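Local coordinates for adenylosuccinate lyase (Francisella tularensis subsp. tularensis SCHU S4, PDB 4EEI), which probably cleaves adenylosuccinate to AMP and fumarate, and releases fumarate from the succinylated carboxamide nucleotide, in two steps of purine biosynthesis, at residues Ile13-Lys19 and Gln105-Ser109; Glu27-Leu31 and Phe87-Val92; Ser95-Ser100 and Val178-Gly182; Thr211-Asp217 and Cys295-Arg301. All coordinates share one frame; numbering follows the deposited sequence. Where two conformers were deposited one is given.

Contact 1: residues Ile13-Lys19 and Gln105-Ser109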
# COMPACT_ATOMS: atom_id res chain seq x y z
N ILE B 13 -17.16 16.03 -15.47
CA ILE B 13 -17.43 14.69 -15.95
C ILE B 13 -17.98 13.82 -14.82
O ILE B 13 -18.89 13.01 -15.04
CB ILE B 13 -16.16 14.03 -16.52
CG1 ILE B 13 -15.76 14.68 -17.84
CG2 ILE B 13 -16.37 12.53 -16.70
CD1 ILE B 13 -14.33 14.42 -18.24
N TRP B 14 -17.43 13.99 -13.63
CA TRP B 14 -17.83 13.20 -12.47
C TRP B 14 -18.93 13.82 -11.64
O TRP B 14 -19.38 13.22 -10.64
CB TRP B 14 -16.62 12.86 -11.62
CG TRP B 14 -15.59 12.08 -12.40
CD1 TRP B 14 -14.48 12.57 -13.09
CD2 TRP B 14 -15.55 10.63 -12.62
NE1 TRP B 14 -13.79 11.55 -13.68
CE2 TRP B 14 -14.37 10.36 -13.44
CE3 TRP B 14 -16.35 9.56 -12.22
CZ2 TRP B 14 -14.03 9.09 -13.84
CZ3 TRP B 14 -15.98 8.28 -12.63
CH2 TRP B 14 -14.85 8.05 -13.42
N ALA B 15 -19.38 15.01 -12.04
CA ALA B 15 -20.47 15.69 -11.35
C ALA B 15 -21.79 14.95 -11.56
O ALA B 15 -21.97 14.29 -12.58
CB ALA B 15 -20.58 17.13 -11.82
N ASP B 16 -22.71 15.05 -10.60
CA ASP B 16 -23.97 14.31 -10.70
C ASP B 16 -24.66 14.49 -12.05
O ASP B 16 -25.24 13.55 -12.58
CB ASP B 16 -24.93 14.71 -9.57
CG ASP B 16 -24.60 14.05 -8.24
OD1 ASP B 16 -23.72 13.17 -8.19
OD2 ASP B 16 -25.25 14.42 -7.24
N GLU B 17 -24.60 15.70 -12.61
CA GLU B 17 -25.32 15.93 -13.87
C GLU B 17 -24.82 15.05 -15.02
O GLU B 17 -25.62 14.48 -15.77
CB GLU B 17 -25.28 17.40 -14.29
CG GLU B 17 -26.02 17.63 -15.60
CD GLU B 17 -25.94 19.06 -16.10
OE1 GLU B 17 -26.94 19.79 -15.97
OE2 GLU B 17 -24.87 19.44 -16.64
N ASN B 18 -23.51 14.95 -15.17
CA ASN B 18 -22.97 14.11 -16.23
C ASN B 18 -23.08 12.62 -15.90
O ASN B 18 -23.24 11.79 -16.79
CB ASN B 18 -21.52 14.46 -16.57
CG ASN B 18 -21.01 13.70 -17.77
OD1 ASN B 18 -21.53 13.87 -18.88
ND2 ASN B 18 -20.01 12.85 -17.57
N LYS B 19 -23.00 12.30 -14.61
CA LYS B 19 -23.19 10.90 -14.19
C LYS B 19 -24.55 10.40 -14.68
O LYS B 19 -24.65 9.32 -15.26
CB LYS B 19 -23.09 10.75 -12.67
CG LYS B 19 -23.27 9.31 -12.19
CD LYS B 19 -24.23 9.18 -11.01
CE LYS B 19 -23.59 9.63 -9.71
NZ LYS B 19 -22.28 8.96 -9.47
N GLN B 105 -17.71 7.64 -18.61
CA GLN B 105 -17.01 8.67 -17.83
C GLN B 105 -15.51 8.44 -17.82
O GLN B 105 -14.73 9.38 -17.97
CB GLN B 105 -17.53 8.70 -16.39
CG GLN B 105 -18.93 9.26 -16.25
CD GLN B 105 -19.46 9.10 -14.84
OE1 GLN B 105 -19.73 7.98 -14.39
NE2 GLN B 105 -19.57 10.21 -14.12
N ILE B 106 -15.09 7.19 -17.64
CA ILE B 106 -13.67 6.87 -17.64
C ILE B 106 -13.05 7.16 -19.02
O ILE B 106 -11.95 7.70 -19.12
CB ILE B 106 -13.41 5.41 -17.23
CG1 ILE B 106 -13.82 5.19 -15.77
CG2 ILE B 106 -11.94 5.07 -17.40
CD1 ILE B 106 -13.78 3.69 -15.33
N ARG B 107 -13.78 6.82 -20.07
CA ARG B 107 -13.31 7.07 -21.43
C ARG B 107 -13.06 8.55 -21.67
O ARG B 107 -12.02 8.95 -22.23
CB ARG B 107 -14.35 6.52 -22.42
CG ARG B 107 -14.13 6.88 -23.86
CD ARG B 107 -15.25 7.78 -24.32
NE ARG B 107 -16.34 7.07 -24.97
CZ ARG B 107 -17.61 7.47 -24.98
NH1 ARG B 107 -17.97 8.57 -24.34
NH2 ARG B 107 -18.52 6.76 -25.61
N ASP B 108 -14.00 9.38 -21.25
CA ASP B 108 -13.85 10.80 -21.50
C ASP B 108 -12.76 11.42 -20.63
O ASP B 108 -12.10 12.38 -21.03
CB ASP B 108 -15.20 11.51 -21.33
CG ASP B 108 -16.21 11.07 -22.38
OD1 ASP B 108 -15.78 10.64 -23.48
OD2 ASP B 108 -17.43 11.16 -22.11
N SER B 109 -12.57 10.84 -19.45
CA SER B 109 -11.51 11.28 -18.56
C SER B 109 -10.15 10.90 -19.14
O SER B 109 -9.20 11.68 -19.11
CB SER B 109 -11.70 10.63 -17.19
OG SER B 109 -12.87 11.12 -16.57
O HOH W 1 -19.92 10.31 -11.14
O HOH W 2 -18.47 12.00 -19.84
O HOH W 3 -22.58 7.38 -15.07
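The indole of Trp14 has one face against the side chain of Gln105. CB of Gln105 sits over the six-membered ring, a CH-pi contact of 4.2 Å from that atom to the ring centroid. The methyl CG2 of Ile13 lies on the same face as CB of Gln105, toward the rim. At the edge, CH2 of Trp14 meets CG1 of Ile106 at 3.8 Å. NE1 of Trp14 gives OG of Ser109 a weak hydrogen bond of 3.1 Å, placed obliquely to the ring. A single knob-into-hole contact joins the N-terminal helices to the long helix 94-131 of this lyase 1 family enzyme. Gln105 is the knob. It enters a hole made by Ile13, Trp14, Asn18 and Lys19, where the chain passes from helix 8-14 to helix 16-33, with Ala15 at the N-cap.

The chain of Gln105 is extended beyond CG (chi2 173°), and this carries its amide to the carbonyl of Ile13. NE2 of Gln105 donates to Ile13 O at 3.0 Å, nearly straight at 170°. ND2 of Asn18 gives the same oxygen a second bond, in the carbonyl plane. Two donors therefore grip this carbonyl. Trp14 also touches Pro314 and Lys19 touches Arg310, both on helix 304-333; Arg310 binds AMP. One water accepts from NE2 of Gln105 and NZ of Lys19 and donates to Trp14 O. Another donates to Asp108 OD2 at 2.6 Å and accepts from ND2 of Asn18.

Contact 2: residues Glu27-Leu31 and Phe87-Val92; sequences ELAIL and FFHFGV
Glu27 lays its CB and CG against the ring of Phe88, with CB 3.7 Å from CZ of Phe88. The two side chains cross at about a right angle. The Glu27 chain then turns about CB-CG (chi2 -83°), which brings the carboxylate toward His89. ND1 of His89 donates to OE2 of Glu27 at 2.5 Å, a short bond with an angle of 166° at the hydrogen. The oxygen uses its syn lone pair and lies close to the imidazole plane. This is a His-carboxylate hydrogen bond, and it fixes the rotation of an imidazole close to bound succinate.

A water donates to both Glu27 O and Glu27 OE1 and accepts from the backbone N of His89. It bridges the helix to the loop beside the direct bond. Apolar contacts continue along the helix. CD1 of Leu31 reaches CB of Phe87 at 3.8 Å, and CG2 of Ile30 meets CG1 of Val92 at 4.1 Å. The 87-92 loop, between helices 68-77 and 94-131, thus packs on helix 16-33. Helices 43-50, 68-77 and 192-202 also touch this contact, and His358 of the second subunit bonds to Gly91 N.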
# COMPACT_ATOMS: atom_id res chain seq x y z
N GLU B 27 -29.12 3.82 -20.97
CA GLU B 27 -30.50 3.34 -20.96
C GLU B 27 -31.12 3.42 -22.36
O GLU B 27 -31.88 2.54 -22.76
CB GLU B 27 -31.37 4.17 -20.00
CG GLU B 27 -31.08 4.01 -18.51
CD GLU B 27 -31.77 2.79 -17.89
OE1 GLU B 27 -32.27 1.92 -18.64
OE2 GLU B 27 -31.81 2.71 -16.64
N LEU B 28 -30.79 4.47 -23.09
CA LEU B 28 -31.41 4.68 -24.40
C LEU B 28 -30.76 3.80 -25.45
O LEU B 28 -31.37 3.48 -26.47
CB LEU B 28 -31.35 6.15 -24.80
CG LEU B 28 -32.18 7.06 -23.90
CD1 LEU B 28 -32.05 8.52 -24.34
CD2 LEU B 28 -33.64 6.61 -23.94
N ALA B 29 -29.51 3.43 -25.22
CA ALA B 29 -28.82 2.51 -26.13
C ALA B 29 -29.49 1.13 -26.12
O ALA B 29 -29.78 0.56 -27.18
CB ALA B 29 -27.35 2.40 -25.78
N ILE B 30 -29.72 0.57 -24.93
CA ILE B 30 -30.39 -0.72 -24.85
C ILE B 30 -31.86 -0.60 -25.28
O ILE B 30 -32.41 -1.49 -25.92
CB ILE B 30 -30.24 -1.38 -23.45
CG1 ILE B 30 -30.81 -2.80 -23.46
CG2 ILE B 30 -30.91 -0.54 -22.37
CD1 ILE B 30 -30.12 -3.70 -24.47
N LEU B 31 -32.49 0.53 -24.96
CA LEU B 31 -33.90 0.72 -25.33
C LEU B 31 -34.04 0.73 -26.85
O LEU B 31 -34.97 0.15 -27.40
CB LEU B 31 -34.46 2.01 -24.73
CG LEU B 31 -35.93 2.34 -24.98
CD1 LEU B 31 -36.86 1.29 -24.40
CD2 LEU B 31 -36.28 3.73 -24.43
N PHE B 87 -41.07 0.76 -21.46
CA PHE B 87 -39.94 -0.14 -21.64
C PHE B 87 -38.63 0.47 -21.17
O PHE B 87 -37.56 -0.08 -21.41
CB PHE B 87 -39.86 -0.62 -23.09
CG PHE B 87 -40.97 -1.55 -23.48
CD1 PHE B 87 -41.98 -1.13 -24.34
CD2 PHE B 87 -41.03 -2.83 -22.97
CE1 PHE B 87 -43.01 -1.98 -24.70
CE2 PHE B 87 -42.05 -3.69 -23.32
CZ PHE B 87 -43.04 -3.27 -24.18
N PHE B 88 -38.72 1.61 -20.49
CA PHE B 88 -37.53 2.22 -19.92
C PHE B 88 -36.99 1.28 -18.85
O PHE B 88 -37.74 0.80 -18.00
CB PHE B 88 -37.83 3.60 -19.35
CG PHE B 88 -36.60 4.44 -19.11
CD1 PHE B 88 -35.98 5.08 -20.17
CD2 PHE B 88 -36.06 4.57 -17.84
CE1 PHE B 88 -34.84 5.85 -19.97
CE2 PHE B 88 -34.92 5.34 -17.62
CZ PHE B 88 -34.31 5.98 -18.69
N HIS B 89 -35.69 1.00 -18.92
CA HIS B 89 -35.03 0.11 -17.97
C HIS B 89 -35.68 -1.28 -17.96
O HIS B 89 -36.07 -1.80 -16.92
CB HIS B 89 -35.05 0.72 -16.57
CG HIS B 89 -34.04 0.14 -15.64
ND1 HIS B 89 -32.74 0.60 -15.56
CD2 HIS B 89 -34.13 -0.87 -14.74
CE1 HIS B 89 -32.08 -0.10 -14.66
NE2 HIS B 89 -32.90 -1.00 -14.15
N PHE B 90 -35.78 -1.89 -19.14
CA PHE B 90 -36.42 -3.18 -19.27
C PHE B 90 -35.34 -4.25 -19.43
O PHE B 90 -34.44 -4.10 -20.25
CB PHE B 90 -37.34 -3.15 -20.48
CG PHE B 90 -38.14 -4.40 -20.68
CD1 PHE B 90 -37.67 -5.40 -21.52
CD2 PHE B 90 -39.36 -4.57 -20.07
CE1 PHE B 90 -38.41 -6.55 -21.73
CE2 PHE B 90 -40.11 -5.72 -20.26
CZ PHE B 90 -39.63 -6.72 -21.10
N GLY B 91 -35.42 -5.30 -18.62
CA GLY B 91 -34.52 -6.44 -18.75
C GLY B 91 -33.14 -6.26 -18.13
O GLY B 91 -32.51 -7.24 -17.72
N VAL B 92 -32.67 -5.02 -18.06
CA VAL B 92 -31.36 -4.74 -17.48
C VAL B 92 -31.38 -4.83 -15.96
O VAL B 92 -32.44 -4.73 -15.34
CB VAL B 92 -30.86 -3.33 -17.85
CG1 VAL B 92 -30.44 -3.28 -19.30
CG2 VAL B 92 -31.93 -2.28 -17.55
O HOH W 4 -33.75 1.47 -20.90

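Contact 3: residues Ser95-Ser100 and Val178-Gly182. With AMP (adenosine monophosphate), chain O; EDO (1,2-ethanediol), chain P.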
# COMPACT_ATOMS: atom_id res chain seq x y z
N SER B 95 -26.82 -2.35 -12.44
CA SER B 95 -25.40 -2.20 -12.73
C SER B 95 -25.03 -2.37 -14.21
O SER B 95 -23.92 -2.03 -14.61
CB SER B 95 -24.54 -3.10 -11.83
OG SER B 95 -24.42 -2.52 -10.54
N ASP B 96 -25.93 -2.91 -15.03
CA ASP B 96 -25.72 -2.87 -16.47
C ASP B 96 -25.64 -1.40 -16.86
O ASP B 96 -24.84 -1.00 -17.70
CB ASP B 96 -26.89 -3.50 -17.24
CG ASP B 96 -26.89 -5.02 -17.19
OD1 ASP B 96 -25.81 -5.64 -17.08
OD2 ASP B 96 -27.99 -5.61 -17.28
N ILE B 97 -26.49 -0.59 -16.24
CA ILE B 97 -26.53 0.83 -16.55
C ILE B 97 -25.37 1.57 -15.88
O ILE B 97 -24.65 2.34 -16.53
CB ILE B 97 -27.86 1.47 -16.12
CG1 ILE B 97 -29.05 0.71 -16.72
CG2 ILE B 97 -27.90 2.95 -16.51
CD1 ILE B 97 -29.03 0.60 -18.25
N ILE B 98 -25.19 1.34 -14.59
CA ILE B 98 -24.16 2.06 -13.83
C ILE B 98 -22.76 1.82 -14.40
O ILE B 98 -22.01 2.77 -14.63
CB ILE B 98 -24.13 1.62 -12.35
CG1 ILE B 98 -25.45 1.95 -11.67
CG2 ILE B 98 -22.97 2.28 -11.62
CD1 ILE B 98 -25.61 1.26 -10.31
N ASP B 99 -22.42 0.56 -14.60
CA ASP B 99 -21.07 0.21 -15.02
C ASP B 99 -20.79 0.61 -16.46
O ASP B 99 -19.68 1.01 -16.79
CB ASP B 99 -20.79 -1.29 -14.79
CG ASP B 99 -20.59 -1.64 -13.32
OD1 ASP B 99 -20.58 -0.72 -12.46
OD2 ASP B 99 -20.41 -2.84 -13.02
N SER B 100 -21.79 0.49 -17.32
CA SER B 100 -21.62 0.90 -18.71
C SER B 100 -21.46 2.42 -18.79
O SER B 100 -20.65 2.93 -19.55
CB SER B 100 -22.78 0.40 -19.57
OG SER B 100 -22.77 -1.01 -19.64
N VAL B 178 -18.68 -2.47 -22.05
CA VAL B 178 -20.01 -2.27 -21.48
C VAL B 178 -20.69 -3.62 -21.29
O VAL B 178 -20.20 -4.65 -21.78
CB VAL B 178 -20.86 -1.35 -22.38
CG1 VAL B 178 -20.24 0.04 -22.46
CG2 VAL B 178 -20.99 -1.97 -23.77
N GLN B 179 -21.80 -3.64 -20.57
CA GLN B 179 -22.54 -4.88 -20.37
C GLN B 179 -24.04 -4.62 -20.41
O GLN B 179 -24.51 -3.60 -19.91
CB GLN B 179 -22.18 -5.54 -19.04
CG GLN B 179 -22.45 -4.65 -17.81
CD GLN B 179 -22.80 -5.44 -16.56
OE1 GLN B 179 -23.01 -6.65 -16.61
NE2 GLN B 179 -22.86 -4.76 -15.42
N PHE B 180 -24.78 -5.54 -21.02
CA PHE B 180 -26.23 -5.55 -20.88
C PHE B 180 -26.64 -7.00 -20.73
O PHE B 180 -27.23 -7.60 -21.63
CB PHE B 180 -26.90 -4.90 -22.10
CG PHE B 180 -26.51 -3.46 -22.32
CD1 PHE B 180 -27.23 -2.44 -21.73
CD2 PHE B 180 -25.44 -3.14 -23.15
CE1 PHE B 180 -26.88 -1.10 -21.93
CE2 PHE B 180 -25.08 -1.80 -23.36
CZ PHE B 180 -25.80 -0.79 -22.75
N SER B 181 -26.30 -7.58 -19.58
CA SER B 181 -26.43 -9.02 -19.38
C SER B 181 -27.47 -9.41 -18.33
O SER B 181 -27.73 -10.58 -18.11
CB SER B 181 -25.06 -9.63 -19.02
OG SER B 181 -24.47 -8.95 -17.92
N GLY B 182 -28.07 -8.42 -17.68
CA GLY B 182 -29.10 -8.72 -16.70
C GLY B 182 -28.55 -9.07 -15.33
O GLY B 182 -27.34 -8.97 -15.09
P AMP O . -23.34 3.45 -1.95
O1P AMP O . -23.41 4.73 -1.15
O2P AMP O . -22.90 2.24 -1.17
O3P AMP O . -22.67 3.60 -3.30
O5' AMP O . -24.87 3.14 -2.32
C5' AMP O . -25.20 2.13 -3.28
C4' AMP O . -26.62 2.36 -3.80
O4' AMP O . -26.96 1.35 -4.75
C3' AMP O . -27.64 2.28 -2.67
O3' AMP O . -28.53 3.39 -2.77
C2' AMP O . -28.40 1.00 -2.93
O2' AMP O . -29.78 1.15 -2.60
C1' AMP O . -28.22 0.76 -4.41
N9 AMP O . -28.22 -0.69 -4.73
C8 AMP O . -28.63 -1.67 -3.91
N7 AMP O . -28.52 -2.88 -4.51
C5 AMP O . -28.03 -2.68 -5.74
C6 AMP O . -27.66 -3.53 -6.90
N6 AMP O . -27.80 -4.87 -6.85
N1 AMP O . -27.18 -2.91 -8.00
C2 AMP O . -27.03 -1.57 -8.06
N3 AMP O . -27.34 -0.74 -7.05
C4 AMP O . -27.84 -1.23 -5.88
C1 EDO P . -15.08 0.31 -16.11
O1 EDO P . -14.49 -1.00 -16.00
C2 EDO P . -16.54 0.28 -15.65
O2 EDO P . -17.27 -0.64 -16.48
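The start of helix 94-131, which borders the AMP pocket, is fastened here to the 178-182 loop. Asp96 makes the main clasp. Its OD2 takes the backbone N of Gly182 at 2.8 Å on the syn lone pair, and its OD1 takes the backbone N of Ser181 at 3.2 Å from above the carboxylate plane. Thr93 N also bonds to OD2, so one buried carboxylate fixes both the loop and the residues leading into the helix.

Ser100 makes a second clasp one turn on. Gln179 N donates to OG of Ser100 in a nearly straight bond of 170°. The same hydroxyl donates to Asp96 O, nearly in line with that C=O, at 2.8 Å. CB of Val178 packs beside OG of Ser100.

Gln179 crosses Asp96 at about a right angle, its amide almost perpendicular to the carboxylate. OE1 of Gln179 comes within 3.0 Å of OD1 of Asp96, but both are acceptors and no hydrogen bond forms. The extended end of Gln179 carries NE2 to Ser95 O, where it makes a weak bond. NE2 of Gln179 also bonds to Gln212 O, and OD2 of Asp99 is held by Arg216 and Ile214 N. On the pocket side, OG of Ser95 bonds to NH1 of Arg301 and lies 3.7 Å from C2 of AMP. CD1 of Ile98 meets that same C2 at 3.9 Å.

Contact 4: residues Thr211-Asp217 and Cys295-Arg301. With AMP (adenosine monophosphate), chain O.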
# COMPACT_ATOMS: atom_id res chain seq x y z
N THR B 211 -20.91 -10.28 -14.76
CA THR B 211 -21.79 -10.81 -13.73
C THR B 211 -23.03 -9.93 -13.64
O THR B 211 -23.55 -9.47 -14.65
CB THR B 211 -21.10 -10.89 -12.36
OG1 THR B 211 -20.48 -9.64 -12.05
CG2 THR B 211 -20.04 -11.99 -12.37
N GLN B 212 -23.35 -9.51 -12.42
CA GLN B 212 -24.19 -8.34 -12.26
C GLN B 212 -23.35 -7.15 -12.73
O GLN B 212 -23.87 -6.20 -13.31
CB GLN B 212 -24.62 -8.15 -10.81
CG GLN B 212 -25.55 -6.97 -10.60
CD GLN B 212 -26.42 -7.11 -9.37
OE1 GLN B 212 -26.14 -6.50 -8.34
NE2 GLN B 212 -27.46 -7.92 -9.46
N VAL B 213 -22.05 -7.21 -12.45
CA VAL B 213 -21.15 -6.09 -12.68
C VAL B 213 -20.13 -6.42 -13.77
O VAL B 213 -19.94 -7.58 -14.13
CB VAL B 213 -20.40 -5.69 -11.40
CG1 VAL B 213 -21.38 -5.19 -10.35
CG2 VAL B 213 -19.60 -6.87 -10.87
N ILE B 214 -19.47 -5.38 -14.27
CA ILE B 214 -18.26 -5.55 -15.07
C ILE B 214 -17.13 -5.80 -14.08
O ILE B 214 -17.08 -5.15 -13.04
CB ILE B 214 -18.00 -4.27 -15.88
CG1 ILE B 214 -18.96 -4.21 -17.08
CG2 ILE B 214 -16.55 -4.18 -16.33
CD1 ILE B 214 -18.81 -2.95 -17.92
N PRO B 215 -16.24 -6.77 -14.38
CA PRO B 215 -15.20 -7.10 -13.39
C PRO B 215 -14.24 -5.93 -13.13
O PRO B 215 -13.90 -5.18 -14.06
CB PRO B 215 -14.46 -8.30 -14.02
CG PRO B 215 -14.79 -8.22 -15.50
CD PRO B 215 -16.18 -7.64 -15.57
N ARG B 216 -13.82 -5.78 -11.88
CA ARG B 216 -13.11 -4.57 -11.49
C ARG B 216 -11.63 -4.55 -11.84
O ARG B 216 -10.95 -3.55 -11.57
CB ARG B 216 -13.32 -4.29 -9.99
CG ARG B 216 -14.19 -3.06 -9.71
CD ARG B 216 -15.54 -3.17 -10.41
NE ARG B 216 -16.29 -1.90 -10.37
CZ ARG B 216 -17.43 -1.69 -11.02
NH1 ARG B 216 -17.96 -2.66 -11.76
NH2 ARG B 216 -18.05 -0.53 -10.92
N ASP B 217 -11.13 -5.62 -12.45
CA ASP B 217 -9.71 -5.66 -12.82
C ASP B 217 -9.38 -4.76 -14.01
O ASP B 217 -8.20 -4.43 -14.24
CB ASP B 217 -9.23 -7.10 -13.09
CG ASP B 217 -9.86 -7.71 -14.34
OD1 ASP B 217 -9.19 -7.77 -15.40
OD2 ASP B 217 -11.03 -8.15 -14.25
N CYS B 295 -11.37 -5.41 -6.59
CA CYS B 295 -11.55 -6.55 -7.50
C CYS B 295 -12.23 -7.73 -6.82
O CYS B 295 -12.96 -8.50 -7.46
CB CYS B 295 -10.21 -7.03 -8.05
SG CYS B 295 -9.43 -5.90 -9.20
N VAL B 296 -11.96 -7.91 -5.53
CA VAL B 296 -12.38 -9.13 -4.83
C VAL B 296 -13.84 -9.04 -4.38
O VAL B 296 -14.12 -8.95 -3.18
CB VAL B 296 -11.44 -9.44 -3.65
CG1 VAL B 296 -11.68 -10.85 -3.12
CG2 VAL B 296 -9.99 -9.29 -4.11
N LEU B 297 -14.75 -9.07 -5.35
CA LEU B 297 -16.18 -9.03 -5.08
C LEU B 297 -16.77 -10.42 -4.84
O LEU B 297 -16.33 -11.41 -5.45
CB LEU B 297 -16.91 -8.36 -6.24
CG LEU B 297 -16.41 -6.96 -6.59
CD1 LEU B 297 -17.22 -6.39 -7.75
CD2 LEU B 297 -16.47 -6.02 -5.36
N TRP B 298 -17.76 -10.50 -3.97
CA TRP B 298 -18.39 -11.77 -3.64
C TRP B 298 -19.33 -12.23 -4.71
O TRP B 298 -20.24 -11.49 -5.12
CB TRP B 298 -19.13 -11.66 -2.32
CG TRP B 298 -18.22 -11.55 -1.12
CD1 TRP B 298 -16.85 -11.33 -1.11
CD2 TRP B 298 -18.60 -11.64 0.29
NE1 TRP B 298 -16.37 -11.29 0.17
CE2 TRP B 298 -17.36 -11.46 1.06
CE3 TRP B 298 -19.79 -11.84 0.97
CZ2 TRP B 298 -17.35 -11.49 2.44
CZ3 TRP B 298 -19.76 -11.87 2.37
CH2 TRP B 298 -18.57 -11.70 3.08
N HIS B 299 -19.10 -13.44 -5.20
CA HIS B 299 -19.99 -14.08 -6.14
C HIS B 299 -20.24 -13.21 -7.34
O HIS B 299 -19.30 -12.61 -7.89
CB HIS B 299 -21.29 -14.47 -5.47
CG HIS B 299 -21.14 -15.56 -4.43
ND1 HIS B 299 -20.51 -16.72 -4.70
CD2 HIS B 299 -21.55 -15.63 -3.11
CE1 HIS B 299 -20.52 -17.49 -3.60
NE2 HIS B 299 -21.15 -16.82 -2.62
N GLU B 300 -21.50 -13.01 -7.68
CA GLU B 300 -21.86 -12.26 -8.88
C GLU B 300 -21.87 -10.76 -8.63
O GLU B 300 -22.30 -9.98 -9.48
CB GLU B 300 -23.20 -12.73 -9.44
CG GLU B 300 -23.14 -14.08 -10.13
CD GLU B 300 -22.76 -15.20 -9.18
OE1 GLU B 300 -23.44 -15.35 -8.14
OE2 GLU B 300 -21.78 -15.92 -9.47
N ARG B 301 -21.40 -10.36 -7.45
CA ARG B 301 -21.22 -8.95 -7.13
C ARG B 301 -21.58 -8.58 -5.70
O ARG B 301 -22.44 -9.19 -5.07
CB ARG B 301 -21.98 -8.06 -8.12
CG ARG B 301 -23.34 -7.59 -7.63
CD ARG B 301 -23.23 -6.55 -6.52
NE ARG B 301 -22.55 -5.34 -6.94
CZ ARG B 301 -23.09 -4.39 -7.70
NH1 ARG B 301 -24.33 -4.52 -8.14
NH2 ARG B 301 -22.38 -3.32 -8.03
P AMP O . -23.34 3.45 -1.95
O1P AMP O . -23.41 4.73 -1.15
O2P AMP O . -22.90 2.24 -1.17
O3P AMP O . -22.67 3.60 -3.30
O5' AMP O . -24.87 3.14 -2.32
C5' AMP O . -25.20 2.13 -3.28
C4' AMP O . -26.62 2.36 -3.80
O4' AMP O . -26.96 1.35 -4.75
C3' AMP O . -27.64 2.28 -2.67
O3' AMP O . -28.53 3.39 -2.77
C2' AMP O . -28.40 1.00 -2.93
O2' AMP O . -29.78 1.15 -2.60
C1' AMP O . -28.22 0.76 -4.41
N9 AMP O . -28.22 -0.69 -4.73
C8 AMP O . -28.63 -1.67 -3.91
N7 AMP O . -28.52 -2.88 -4.51
C5 AMP O . -28.03 -2.68 -5.74
C6 AMP O . -27.66 -3.53 -6.90
N6 AMP O . -27.80 -4.87 -6.85
N1 AMP O . -27.18 -2.91 -8.00
C2 AMP O . -27.03 -1.57 -8.06
N3 AMP O . -27.34 -0.74 -7.05
C4 AMP O . -27.84 -1.23 -5.88
O HOH W 5 -14.14 -8.08 -9.90
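Hydrogen bonds between Gln212 and the Glu300-Arg301 pair join the two loops. Gln212 N donates to Glu300 O at 3.2 Å. NH1 of Arg301 donates to OE1 of Gln212 at 2.7 Å, on a lone pair in the carbonyl plane. The amide and guanidinium planes are turned 73° apart, yet OE1 lies close to the guanidinium plane. N6 of AMP donates to the same OE1 at 2.8 Å. The Gln212 chain is stretched out, CG lying opposite the backbone N (chi1 -177°), and this brings OE1 to the adenine. NE2 of Gln212 bonds to Ala183 O and weakly to bound succinate, and NH2 of Arg301 bonds to His305 NE2. At the other end of the contact, a water accepts from Arg216 N and donates to Cys295 O.

Turns shape both loops at the AMP pocket. Thr211 OG1 accepts from Val213 N, forming an ST turn. Residues Trp298 to Arg301 make a type II' beta turn, which presents Glu300 O to Gln212.

Van der Waals contacts fill the rest. CG1 of Val213 lies over one face of the guanidinium, toward its rim. CG2 of Val213 meets CD1 of Leu297 at 4.0 Å. SG of Cys295 packs on CA of Asp217 at 3.6 Å.

Salt bridges are of two kinds. Within the chain, Arg216 pairs with Glu309 as well as with Asp99. Between subunits, Asp217 pairs with Arg163 and Arg164 of the second subunit, and Glu300 with Lys153 of that subunit, while OE1 of Glu300 also takes the backbone N of its Arg139.

Overall arrangement
From the N terminus, residues 13-19 open the loop that contact 1 closes on helix 94-131. Contact 2 is nested inside that loop and joins helix 16-33 to the 87-92 loop. Contact 3 starts before contact 1 has closed, so the two cross. It ties the first turns of helix 94-131 to the 178-182 loop. Contact 4 follows in series and joins the loops before helices 217-244 and 304-333. Contacts 2 and 3 touch where Ile97 packs on Glu27 and His89. Contacts 3 and 4 meet through the Asp99-Arg216 salt bridge, and both reach AMP. Contacts 1 and 2 share helix 16-33 without touching.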